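PDB 6D97: aldehyde dehydrogenase 12 from Zea mays, which catalyses the NAD-dependent oxidation of L-glutamate gamma-semialdehyde to glutamate, the last step of proline catabolism in plants. Local coordinates for residues V45-Q50 / K73-Q78; P191-T196 / A265-T270; P219-D224 / E246-I251. All blocks are in the same frame, centred on the assembly; numbering follows the deposited sequence.

Contacts 2 and 3 belong to one parallel sheet, their centres about 9 Å apart. Strands 191-196 and 219-223 run side by side in it, joined by Ile194 N to Val220 O at 2.8 Å and Lys222 N to Ile194 O at 2.7 Å, and along the chain contact 3 is nested inside the loop that contact 2 closes. Both reach the NAD, at its adenosine end. Contact 1 comes earlier in the chain and does not touch contact 2, but its centre is about 10 Å from that of contact 3, where the backbones of Phe48 and Phe250 are probably hydrogen-bonded. The side chain of Val74 is still about 10 Å from the NAD.

Contact 1 (V45-Q50 / K73-Q78); sequences VQNFVQ and KVAEVQ
Asn47 reaches across to the backbone of Ala75: its ND2 donates to Ala75 O at 2.8 Å, and the N-H...O angle of 156° makes the bond fairly straight. The donor lies in the carbonyl plane on a lone pair, and Ala75 O in turn sits only 12° out of the Asn47 amide plane, so the N-H points at the acceptor within the amide's own plane rather than from above it. With CG beside the backbone N and anti to the carbonyl carbon (chi1 -49°), the amide is set toward 73-78. Apolar groups press on the same nitrogen: Ala75 CB is 3.6 Å from Asn47 ND2, and Val77 CG2 is also 3.6 Å from it, the valine crossing the amide at a slant. Before this the two chains pair as parallel strands, though briefly. Val45 N donates to Lys73 O at 2.8 Å and Ala75 N to Val45 O at 3.0 Å, straddling Val74, whose CG2 packs on Val45 CB at 4.2 Å.

The pairing stops where 73-78 turns at Ala75. This residue is the centre of an inverse gamma turn, closed by a weak bond from Glu76 N to Val74 O, and the Asn47 side chain bonds to the carbonyl at this bend.

One shell out, Asn47 OD1 accepts from Asn252 N, so both ends of the buried amide are engaged and its rotation is fixed. Phe85 of helix 83-90 touches both Asn47 and Val77, while Lys73 makes a cation-pi contact with Trp59. Strands 43-49 and 70-74 are the two inner strands of a small mixed sheet flanked by 52-54 and 60-63, and Asn47 ties this sheet to Asn252, the residue after Ile251, in the Rossmann-type NAD-binding domain.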
# COMPACT_ATOMS: atom_id res chain seq x y z
N VAL A 45 26.31 -35.80 3.76
CA VAL A 45 25.14 -34.93 3.83
C VAL A 45 23.96 -35.77 4.28
O VAL A 45 23.68 -36.82 3.69
CB VAL A 45 24.85 -34.26 2.48
CG1 VAL A 45 23.64 -33.34 2.60
CG2 VAL A 45 26.06 -33.50 2.01
N GLN A 46 23.28 -35.32 5.32
CA GLN A 46 22.17 -36.06 5.90
C GLN A 46 20.86 -35.36 5.62
O GLN A 46 20.80 -34.19 5.23
CB GLN A 46 22.36 -36.23 7.41
CG GLN A 46 23.63 -36.97 7.79
CD GLN A 46 23.80 -37.09 9.29
OE1 GLN A 46 24.40 -36.23 9.93
NE2 GLN A 46 23.26 -38.16 9.86
N ASN A 47 19.78 -36.11 5.82
CA ASN A 47 18.45 -35.55 5.80
C ASN A 47 18.06 -35.09 7.20
O ASN A 47 18.65 -35.50 8.20
CB ASN A 47 17.43 -36.58 5.29
CG ASN A 47 17.88 -37.24 4.00
OD1 ASN A 47 17.85 -36.63 2.93
ND2 ASN A 47 18.30 -38.50 4.09
N PHE A 48 17.07 -34.22 7.26
CA PHE A 48 16.46 -33.80 8.52
C PHE A 48 14.96 -34.00 8.39
O PHE A 48 14.33 -33.40 7.51
CB PHE A 48 16.79 -32.35 8.85
CG PHE A 48 16.45 -31.95 10.25
CD1 PHE A 48 17.32 -32.23 11.29
CD2 PHE A 48 15.27 -31.28 10.53
CE1 PHE A 48 17.02 -31.86 12.58
CE2 PHE A 48 14.97 -30.91 11.82
CZ PHE A 48 15.84 -31.20 12.85
N VAL A 49 14.39 -34.83 9.25
CA VAL A 49 12.97 -35.14 9.20
C VAL A 49 12.50 -35.51 10.59
O VAL A 49 13.23 -36.14 11.36
CB VAL A 49 12.67 -36.26 8.18
CG1 VAL A 49 13.23 -37.59 8.66
CG2 VAL A 49 11.18 -36.37 7.92
N GLN A 50 11.28 -35.07 10.91
CA GLN A 50 10.66 -35.31 12.22
C GLN A 50 11.58 -34.89 13.36
O GLN A 50 11.60 -35.52 14.42
CB GLN A 50 10.24 -36.78 12.35
CG GLN A 50 9.66 -37.36 11.07
CD GLN A 50 8.36 -38.10 11.29
OE1 GLN A 50 7.36 -37.51 11.69
NE2 GLN A 50 8.38 -39.41 11.04
N LYS A 73 29.38 -37.90 0.23
CA LYS A 73 28.32 -38.89 0.13
C LYS A 73 27.02 -38.30 0.66
O LYS A 73 27.01 -37.61 1.69
CB LYS A 73 28.67 -40.19 0.87
CG LYS A 73 28.91 -40.08 2.36
CD LYS A 73 29.18 -41.47 2.94
CE LYS A 73 29.32 -41.46 4.46
NZ LYS A 73 29.37 -42.85 5.02
N VAL A 74 25.93 -38.55 -0.06
CA VAL A 74 24.64 -37.93 0.20
C VAL A 74 23.64 -39.03 0.53
O VAL A 74 23.55 -40.03 -0.20
CB VAL A 74 24.17 -37.08 -1.00
CG1 VAL A 74 22.81 -36.48 -0.73
CG2 VAL A 74 25.19 -35.99 -1.30
N ALA A 75 22.88 -38.84 1.61
CA ALA A 75 21.91 -39.84 2.07
C ALA A 75 20.62 -39.71 1.26
O ALA A 75 19.59 -39.24 1.73
CB ALA A 75 21.65 -39.68 3.56
N GLU A 76 20.69 -40.16 0.01
CA GLU A 76 19.56 -40.01 -0.89
C GLU A 76 18.46 -41.00 -0.53
O GLU A 76 18.69 -42.21 -0.46
CB GLU A 76 20.00 -40.18 -2.34
CG GLU A 76 20.62 -38.91 -2.91
CD GLU A 76 20.82 -38.96 -4.41
OE1 GLU A 76 20.83 -40.08 -4.97
OE2 GLU A 76 20.96 -37.89 -5.03
N VAL A 77 17.26 -40.46 -0.28
CA VAL A 77 16.10 -41.27 0.08
C VAL A 77 15.53 -41.93 -1.16
O VAL A 77 15.47 -41.31 -2.24
CB VAL A 77 15.05 -40.38 0.78
CG1 VAL A 77 13.76 -41.16 1.03
CG2 VAL A 77 15.60 -39.82 2.07
N GLN A 78 15.12 -43.18 -1.03
CA GLN A 78 14.54 -43.92 -2.13
C GLN A 78 13.01 -43.83 -2.08
O GLN A 78 12.43 -43.34 -1.11
CB GLN A 78 15.01 -45.38 -2.11
CG GLN A 78 16.46 -45.55 -2.53
CD GLN A 78 17.15 -46.71 -1.83
OE1 GLN A 78 16.85 -47.88 -2.10
NE2 GLN A 78 18.06 -46.39 -0.91

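Contact 2 (P191-T196 / A265-T270); sequences PVAIIT and ANPKMT. With NAD (nicotinamide-adenine-dinucleotide), chain E.
Parallel pairing joins Ala193 to Thr270, their CA atoms 4.6 Å apart: Ala193 N donates to Met269 O at 3.0 Å, and Lys268 N donates to Pro191 O at 2.7 Å. A CA-H...O contact from Thr270 CA to Ala193 O supplements them. Beyond the backbone, Val192 CG1 meets Met269 CB at 3.8 Å, the two side chains crossing at a slant. On the face that carries Ala193 and Thr270, the Ala193 methyl lies beside the Thr270 side chain and also meets the Pro267 ring, with CB 4.2 Å from CG. Leu262 of helix 255-265 covers Ala193, Ile195 and Thr270 there. Strand 191-196 is the central strand of the Rossmann-type sheet, and strand 269-273, which follows that helix, is its neighbour; at the far end the central strand meets the cofactor. Ile195 sends its two branches to different parts of NAD: CG2, anti to the backbone N, lies 3.2 Å from O4B of the adenosine ribose, while CD1 approaches the adenine at N3A, 3.9 Å away. Thr196 O accepts a hydrogen bond from O3B of the same ribose at 3.1 Å. Away from the cofactor, Met269 packs on Pro509 of a second subunit.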
# COMPACT_ATOMS: atom_id res chain seq x y z
N PRO A 191 1.32 -27.32 4.54
CA PRO A 191 2.41 -28.19 4.07
C PRO A 191 2.81 -27.83 2.65
O PRO A 191 1.97 -27.82 1.74
CB PRO A 191 1.80 -29.60 4.15
CG PRO A 191 0.33 -29.36 3.94
CD PRO A 191 0.01 -28.00 4.51
N VAL A 192 4.08 -27.49 2.47
CA VAL A 192 4.60 -27.04 1.18
C VAL A 192 5.94 -27.72 0.90
O VAL A 192 6.54 -28.34 1.78
CB VAL A 192 4.74 -25.51 1.12
CG1 VAL A 192 3.43 -24.83 1.46
CG2 VAL A 192 5.85 -25.03 2.04
N ALA A 193 6.40 -27.56 -0.33
CA ALA A 193 7.66 -28.14 -0.78
C ALA A 193 8.48 -27.09 -1.53
O ALA A 193 7.93 -26.18 -2.15
CB ALA A 193 7.43 -29.36 -1.68
N ILE A 194 9.80 -27.23 -1.44
CA ILE A 194 10.75 -26.34 -2.10
C ILE A 194 11.81 -27.19 -2.79
O ILE A 194 12.40 -28.07 -2.17
CB ILE A 194 11.40 -25.35 -1.12
CG1 ILE A 194 10.33 -24.60 -0.36
CG2 ILE A 194 12.28 -24.37 -1.86
CD1 ILE A 194 10.87 -23.84 0.83
N ILE A 195 12.04 -26.91 -4.07
CA ILE A 195 12.97 -27.66 -4.90
C ILE A 195 13.85 -26.66 -5.64
O ILE A 195 13.34 -25.83 -6.41
CB ILE A 195 12.23 -28.57 -5.90
CG1 ILE A 195 11.24 -29.47 -5.16
CG2 ILE A 195 13.22 -29.39 -6.70
CD1 ILE A 195 10.32 -30.25 -6.07
N THR A 196 15.16 -26.72 -5.41
CA THR A 196 16.10 -25.74 -5.94
C THR A 196 17.28 -26.42 -6.63
O THR A 196 17.58 -27.59 -6.36
CB THR A 196 16.62 -24.82 -4.83
OG1 THR A 196 17.56 -25.52 -4.01
CG2 THR A 196 15.47 -24.33 -3.97
N ALA A 265 2.45 -36.84 -0.85
CA ALA A 265 2.21 -35.95 0.28
C ALA A 265 1.21 -34.85 -0.05
O ALA A 265 0.63 -34.27 0.87
CB ALA A 265 3.53 -35.32 0.75
N ASN A 266 0.99 -34.57 -1.34
CA ASN A 266 0.10 -33.53 -1.83
C ASN A 266 0.32 -32.22 -1.08
O ASN A 266 -0.58 -31.77 -0.36
CB ASN A 266 -1.36 -33.96 -1.70
CG ASN A 266 -1.66 -35.24 -2.46
OD1 ASN A 266 -2.09 -36.24 -1.87
ND2 ASN A 266 -1.45 -35.22 -3.77
N PRO A 267 1.49 -31.60 -1.21
CA PRO A 267 1.68 -30.30 -0.56
C PRO A 267 0.77 -29.27 -1.20
O PRO A 267 0.42 -29.36 -2.38
CB PRO A 267 3.16 -29.99 -0.82
CG PRO A 267 3.46 -30.70 -2.08
CD PRO A 267 2.65 -31.97 -2.04
N LYS A 268 0.37 -28.28 -0.41
CA LYS A 268 -0.57 -27.28 -0.91
C LYS A 268 0.10 -26.24 -1.80
O LYS A 268 -0.58 -25.58 -2.58
CB LYS A 268 -1.27 -26.59 0.26
CG LYS A 268 -2.25 -27.52 0.97
CD LYS A 268 -3.21 -28.13 -0.04
CE LYS A 268 -3.37 -29.63 0.16
NZ LYS A 268 -4.20 -29.96 1.35
N MET A 269 1.42 -26.09 -1.70
CA MET A 269 2.18 -25.23 -2.59
C MET A 269 3.55 -25.86 -2.79
O MET A 269 4.12 -26.42 -1.86
CB MET A 269 2.31 -23.81 -2.04
CG MET A 269 1.84 -22.72 -3.00
SD MET A 269 2.80 -22.66 -4.53
CE MET A 269 4.42 -22.24 -3.90
N THR A 270 4.07 -25.76 -4.01
CA THR A 270 5.42 -26.24 -4.32
C THR A 270 6.17 -25.13 -5.04
O THR A 270 5.72 -24.67 -6.09
CB THR A 270 5.39 -27.51 -5.17
OG1 THR A 270 4.79 -28.58 -4.43
CG2 THR A 270 6.80 -27.91 -5.57
PA NAD E . 16.65 -29.31 -12.82
O1A NAD E . 15.19 -29.11 -13.33
O2A NAD E . 17.50 -30.31 -13.42
O5B NAD E . 16.88 -29.75 -11.43
C5B NAD E . 16.58 -28.88 -10.36
C4B NAD E . 16.03 -29.58 -9.13
O4B NAD E . 14.79 -30.22 -9.36
C3B NAD E . 16.98 -30.57 -8.54
O3B NAD E . 16.94 -30.53 -7.16
C2B NAD E . 16.46 -31.85 -9.04
O2B NAD E . 16.81 -32.88 -8.20
C1B NAD E . 15.00 -31.57 -9.03
N9A NAD E . 14.21 -32.40 -9.93
C8A NAD E . 14.53 -32.84 -11.19
N7A NAD E . 13.51 -33.55 -11.68
C5A NAD E . 12.48 -33.58 -10.75
C6A NAD E . 11.21 -34.14 -10.70
N6A NAD E . 10.73 -34.90 -11.82
N1A NAD E . 10.44 -33.98 -9.62
C2A NAD E . 10.86 -33.27 -8.54
N3A NAD E . 12.10 -32.70 -8.55
C4A NAD E . 12.91 -32.84 -9.62
O3 NAD E . 17.60 -28.19 -12.88
PN NAD E . 18.94 -28.12 -13.73
O1N NAD E . 19.35 -26.61 -13.59
O2N NAD E . 20.02 -28.96 -13.12
O5D NAD E . 18.77 -28.43 -15.19

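Contact 3 (P219-D224 / E246-I251). With NAD (nicotinamide-adenine-dinucleotide), chain E.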
# COMPACT_ATOMS: atom_id res chain seq x y z
N PRO A 219 7.61 -26.27 5.36
CA PRO A 219 8.19 -26.74 4.10
C PRO A 219 9.05 -27.99 4.26
O PRO A 219 9.63 -28.26 5.31
CB PRO A 219 9.05 -25.55 3.66
CG PRO A 219 9.55 -25.00 4.96
CD PRO A 219 8.46 -25.25 5.99
N VAL A 220 9.10 -28.75 3.18
CA VAL A 220 10.14 -29.75 2.97
C VAL A 220 11.05 -29.21 1.87
O VAL A 220 10.57 -28.81 0.80
CB VAL A 220 9.55 -31.13 2.61
CG1 VAL A 220 8.69 -31.07 1.35
CG2 VAL A 220 10.67 -32.15 2.47
N LEU A 221 12.34 -29.15 2.15
CA LEU A 221 13.30 -28.51 1.27
C LEU A 221 14.17 -29.57 0.60
O LEU A 221 14.76 -30.42 1.28
CB LEU A 221 14.18 -27.52 2.03
CG LEU A 221 15.36 -26.97 1.22
CD1 LEU A 221 14.89 -26.14 0.04
CD2 LEU A 221 16.27 -26.15 2.11
N LYS A 222 14.24 -29.52 -0.73
CA LYS A 222 15.09 -30.41 -1.50
C LYS A 222 16.03 -29.58 -2.35
O LYS A 222 15.59 -28.76 -3.17
CB LYS A 222 14.24 -31.34 -2.38
CG LYS A 222 15.04 -32.38 -3.15
CD LYS A 222 14.80 -32.25 -4.64
CE LYS A 222 15.46 -33.38 -5.41
NZ LYS A 222 16.94 -33.27 -5.41
N VAL A 223 17.33 -29.78 -2.16
CA VAL A 223 18.37 -29.12 -2.94
C VAL A 223 19.09 -30.19 -3.75
O VAL A 223 19.27 -31.32 -3.27
CB VAL A 223 19.35 -28.34 -2.04
CG1 VAL A 223 20.43 -27.65 -2.87
CG2 VAL A 223 18.59 -27.33 -1.20
N ASP A 224 19.47 -29.85 -4.98
CA ASP A 224 20.24 -30.73 -5.84
C ASP A 224 21.37 -31.38 -5.06
O ASP A 224 22.18 -30.70 -4.43
CB ASP A 224 20.81 -29.93 -7.03
CG ASP A 224 21.34 -30.83 -8.14
OD1 ASP A 224 22.26 -31.63 -7.89
OD2 ASP A 224 20.80 -30.75 -9.26
N GLU A 246 10.92 -29.02 14.53
CA GLU A 246 9.74 -29.56 13.88
C GLU A 246 9.21 -28.68 12.76
O GLU A 246 8.24 -29.08 12.11
CB GLU A 246 8.63 -29.79 14.92
N ASP A 247 9.80 -27.52 12.52
CA ASP A 247 9.22 -26.56 11.58
C ASP A 247 9.55 -26.86 10.12
O ASP A 247 8.84 -26.37 9.23
CB ASP A 247 9.67 -25.14 11.92
CG ASP A 247 8.82 -24.51 13.01
OD1 ASP A 247 8.13 -25.26 13.73
OD2 ASP A 247 8.82 -23.27 13.14
N MET A 248 10.60 -27.64 9.84
CA MET A 248 10.92 -27.93 8.45
C MET A 248 11.62 -29.28 8.34
O MET A 248 12.16 -29.81 9.31
CB MET A 248 11.79 -26.83 7.82
CG MET A 248 13.21 -26.72 8.36
SD MET A 248 14.43 -27.79 7.55
CE MET A 248 14.48 -27.10 5.90
N ASP A 249 11.62 -29.81 7.12
CA ASP A 249 12.31 -31.05 6.79
C ASP A 249 13.26 -30.80 5.63
O ASP A 249 13.08 -29.88 4.83
CB ASP A 249 11.32 -32.16 6.42
CG ASP A 249 10.40 -32.51 7.56
OD1 ASP A 249 10.90 -32.74 8.68
OD2 ASP A 249 9.18 -32.54 7.34
N PHE A 250 14.27 -31.67 5.53
CA PHE A 250 15.32 -31.56 4.52
C PHE A 250 15.50 -32.94 3.89
O PHE A 250 15.88 -33.88 4.58
CB PHE A 250 16.62 -31.07 5.17
CG PHE A 250 17.73 -30.77 4.21
CD1 PHE A 250 17.55 -29.85 3.18
CD2 PHE A 250 18.96 -31.38 4.35
CE1 PHE A 250 18.59 -29.56 2.31
CE2 PHE A 250 20.00 -31.11 3.48
CZ PHE A 250 19.82 -30.19 2.46
N ILE A 251 15.21 -33.06 2.60
CA ILE A 251 15.28 -34.34 1.91
C ILE A 251 16.30 -34.26 0.79
O ILE A 251 16.37 -33.25 0.07
CB ILE A 251 13.90 -34.78 1.37
CG1 ILE A 251 14.00 -36.15 0.70
CG2 ILE A 251 13.33 -33.75 0.40
CD1 ILE A 251 12.67 -36.82 0.43
PA NAD E . 16.65 -29.31 -12.82
O1A NAD E . 15.19 -29.11 -13.33
O2A NAD E . 17.50 -30.31 -13.42
O5B NAD E . 16.88 -29.75 -11.43
C5B NAD E . 16.58 -28.88 -10.36
C4B NAD E . 16.03 -29.58 -9.13
O4B NAD E . 14.79 -30.22 -9.36
C3B NAD E . 16.98 -30.57 -8.54
O3B NAD E . 16.94 -30.53 -7.16
C2B NAD E . 16.46 -31.85 -9.04
O2B NAD E . 16.81 -32.88 -8.20
C1B NAD E . 15.00 -31.57 -9.03
N9A NAD E . 14.21 -32.40 -9.93
C8A NAD E . 14.53 -32.84 -11.19
N7A NAD E . 13.51 -33.55 -11.68
C5A NAD E . 12.48 -33.58 -10.75
C6A NAD E . 11.21 -34.14 -10.70
N6A NAD E . 10.73 -34.90 -11.82
N1A NAD E . 10.44 -33.98 -9.62
C2A NAD E . 10.86 -33.27 -8.54
N3A NAD E . 12.10 -32.70 -8.55
C4A NAD E . 12.91 -32.84 -9.62
O3 NAD E . 17.60 -28.19 -12.88
PN NAD E . 18.94 -28.12 -13.73
O1N NAD E . 19.35 -26.61 -13.59
O2N NAD E . 20.02 -28.96 -13.12
O5D NAD E . 18.77 -28.43 -15.19
O HOH W 1 18.54 -31.72 -0.46
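The Phe250 ring lies alongside Leu221, both side chains pointing the same way, with Phe250 CD1 4.1 Å from Leu221 CD2. At the ring's edge, near its plane, Val223 CG2 approaches CE1. The puckered Pro219 ring crosses Met248 at about a right angle, and its CD rests 3.4 Å from Asp247 O. Met248 bends back so that CE meets Leu221 CB.

Between the strands, parallel pairing runs from Pro219 to Ile251: Asp249 N to Pro219 O, Leu221 N to Asp249 O at 2.9 Å, and Ile251 N to Leu221 O at 3.0 Å. The strand directions differ by 29°, and where the direct ladder ends a water bridges the chains, accepting from Val223 N at 2.8 Å and probably donating to Ile251 O. On the face of Val220 and Ile251, their CG2 methyls touch at 3.7 Å.

Lys222 extends from this face to NAD. The chain leaves the strand with CG trans to N (chi1 -176°), passes Ile251 and bends at chi2 and chi4; NZ then donates to O2B of the adenosine ribose at 2.8 Å and weakly to O3B, while Ser253 O takes a further bond. A methionine in its place would probably leave the ribose hydroxyls and Ser253 O without this donor.

Helix 229-240 connects the two strands in a beta-alpha-beta unit and packs on the face of Leu221 and Phe250, Ile235 touching Met248 and Phe250. Phe85 of helix 83-90 covers Val220, Asp249 and Ile251 on the other face, Ser88 of the same helix holds Asp249 OD2, and strand 191-196 pairs with 219-223 along its second edge.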